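MglB (PDB 6H5B) probably serves as a molecular adaptor and may promote guanine-nucleotide exchange on a small GTPase. Local coordinates at residues N28-F33 against A45-N50. Residues are numbered along the deposited sequence; the frame is centred on the assembly and turned at random.
Sequences NAKVVF and AGQTQN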
loop_
_atom_site.group_PDB
_atom_site.type_symbol
_atom_site.label_atom_id
_atom_site.label_comp_id
_atom_site.label_asym_id
_atom_site.label_seq_id
_atom_site.Cartn_x
_atom_site.Cartn_y
_atom_site.Cartn_z
ATOM N N ASN B 28 3.833 -8.424 10.672
ATOM C CA ASN B 28 4.558 -9.621 10.249
ATOM C C ASN B 28 4.188 -9.999 8.812
ATOM O O ASN B 28 3.760 -11.118 8.514
ATOM C CB ASN B 28 4.307 -10.784 11.207
ATOM C CG ASN B 28 5.412 -11.815 11.159
ATOM O OD1 ASN B 28 6.482 -11.563 10.600
ATOM N ND2 ASN B 28 5.166 -12.980 11.749
ATOM N N ALA B 29 4.371 -9.042 7.915
ATOM C CA ALA B 29 3.985 -9.214 6.527
ATOM C C ALA B 29 5.197 -9.622 5.704
ATOM O O ALA B 29 6.322 -9.186 5.968
ATOM C CB ALA B 29 3.384 -7.921 5.971
ATOM N N LYS B 30 4.952 -10.466 4.698
ATOM C CA LYS B 30 6.032 -10.924 3.828
ATOM C C LYS B 30 6.679 -9.753 3.096
ATOM O O LYS B 30 7.907 -9.605 3.097
ATOM C CB LYS B 30 5.496 -11.956 2.835
ATOM C CG LYS B 30 6.556 -12.647 1.986
ATOM C CD LYS B 30 5.942 -13.867 1.302
ATOM C CE LYS B 30 6.931 -14.629 0.434
ATOM N NZ LYS B 30 6.259 -15.744 -0.302
ATOM N N VAL B 31 5.871 -8.909 2.456
ATOM C CA VAL B 31 6.412 -7.747 1.758
ATOM C C VAL B 31 5.350 -6.659 1.714
ATOM O O VAL B 31 4.147 -6.935 1.751
ATOM C CB VAL B 31 6.911 -8.102 0.337
ATOM C CG1 VAL B 31 5.747 -8.501 -0.566
ATOM C CG2 VAL B 31 7.687 -6.939 -0.244
ATOM N N VAL B 32 5.805 -5.413 1.620
ATOM C CA VAL B 32 4.927 -4.250 1.589
ATOM C C VAL B 32 5.427 -3.274 0.542
ATOM O O VAL B 32 6.627 -3.000 0.460
ATOM C CB VAL B 32 4.860 -3.546 2.955
ATOM C CG1 VAL B 32 4.339 -2.123 2.785
ATOM C CG2 VAL B 32 3.995 -4.338 3.921
ATOM N N PHE B 33 4.498 -2.718 -0.226
ATOM C CA PHE B 33 4.796 -1.698 -1.218
ATOM C C PHE B 33 3.860 -0.516 -1.033
ATOM O O PHE B 33 2.684 -0.683 -0.705
ATOM C CB PHE B 33 4.649 -2.234 -2.641
ATOM C CG PHE B 33 5.534 -3.403 -2.941
ATOM C CD1 PHE B 33 6.755 -3.218 -3.576
ATOM C CD2 PHE B 33 5.149 -4.687 -2.590
ATOM C CE1 PHE B 33 7.575 -4.296 -3.856
ATOM C CE2 PHE B 33 5.958 -5.769 -2.867
ATOM C CZ PHE B 33 7.175 -5.576 -3.500
ATOM N N ALA B 45 9.282 -2.594 1.564
ATOM C CA ALA B 45 9.853 -3.215 2.755
ATOM C C ALA B 45 9.585 -4.713 2.709
ATOM O O ALA B 45 8.632 -5.172 2.073
ATOM C CB ALA B 45 9.290 -2.602 4.042
ATOM N N GLY B 46 10.436 -5.467 3.403
ATOM C CA GLY B 46 10.302 -6.911 3.435
ATOM C C GLY B 46 11.134 -7.601 2.376
ATOM O O GLY B 46 12.203 -7.102 2.010
ATOM N N GLN B 47 10.651 -8.741 1.872
ATOM C CA GLN B 47 11.393 -9.548 0.897
ATOM C C GLN B 47 11.197 -8.985 -0.516
ATOM O O GLN B 47 10.617 -9.611 -1.407
ATOM C CB GLN B 47 10.962 -11.005 0.976
ATOM C CG GLN B 47 11.287 -11.702 2.289
ATOM C CD GLN B 47 11.030 -13.206 2.223
ATOM O OE1 GLN B 47 10.956 -13.790 1.137
ATOM N NE2 GLN B 47 10.886 -13.836 3.386
ATOM N N THR B 48 11.731 -7.778 -0.718
ATOM C CA THR B 48 11.602 -7.105 -2.005
ATOM C C THR B 48 12.382 -7.800 -3.112
ATOM O O THR B 48 12.134 -7.519 -4.289
ATOM C CB THR B 48 12.061 -5.650 -1.889
ATOM O OG1 THR B 48 13.199 -5.573 -1.019
ATOM C CG2 THR B 48 10.939 -4.766 -1.351
ATOM N N GLN B 49 13.318 -8.682 -2.770
ATOM C CA GLN B 49 14.116 -9.356 -3.785
ATOM C C GLN B 49 13.252 -10.332 -4.576
ATOM O O GLN B 49 12.262 -10.872 -4.076
ATOM C CB GLN B 49 15.290 -10.107 -3.155
ATOM C CG GLN B 49 14.892 -11.317 -2.309
ATOM C CD GLN B 49 14.449 -10.951 -0.904
ATOM O OE1 GLN B 49 14.030 -9.824 -0.642
ATOM N NE2 GLN B 49 14.527 -11.914 0.006
ATOM N N ASN B 50 13.634 -10.550 -5.831
ATOM C CA ASN B 50 12.935 -11.494 -6.705
ATOM C C ASN B 50 11.487 -11.080 -6.965
ATOM O O ASN B 50 10.625 -11.924 -7.224
ATOM C CB ASN B 50 12.986 -12.920 -6.144
ATOM C CG ASN B 50 14.282 -13.636 -6.485
ATOM O OD1 ASN B 50 14.954 -14.173 -5.604
ATOM N ND2 ASN B 50 14.641 -13.643 -7.768
#
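Val-32 and Ala-45 form an antiparallel hydrogen-bonded pair, evidenced by two backbone bonds: Val-32 N to Ala-45 O and Ala-45 N to Val-32 O, each 2.9 Å. The neighbouring pair, Val-31 with Gly-46, is non-hydrogen-bonded, with their CA atoms 4.3 Å apart. A third bond, Gln-47 N to Lys-30 O (3.1 Å), is nearly straight at 171°, extending the ladder past the end of strand 41-46.

The Gln-47 side chain leaves from there: CB stands 4.0 Å from Lys-30 O, CG passes the same oxygen only slightly farther away, and the extended side chain carries OE1 to within 4.2 Å of Lys-30 CE. That last approach is a loose contact where the two side chains slant across each other; the lysine NZ instead forms a salt bridge with Asp-89. On Val-31, CG2 lies anti to the backbone N (CG1 at chi1 67°), and it meets the Thr-48 methyl CG2 at 4.1 Å. Phe-33 CE1 approaches the same methyl obliquely.

The contact belongs to the hairpin of strands 31-36 and 41-46, the latter outermost in the chain's antiparallel sheet. On its other edge strand 31-36 carries a classic beta bulge, Lys-30 and Val-31 together standing opposite Ile-105 of the flanking strand 100-106, while helix 14-27 covers the Val-32 and Ala-45 face through Thr-24.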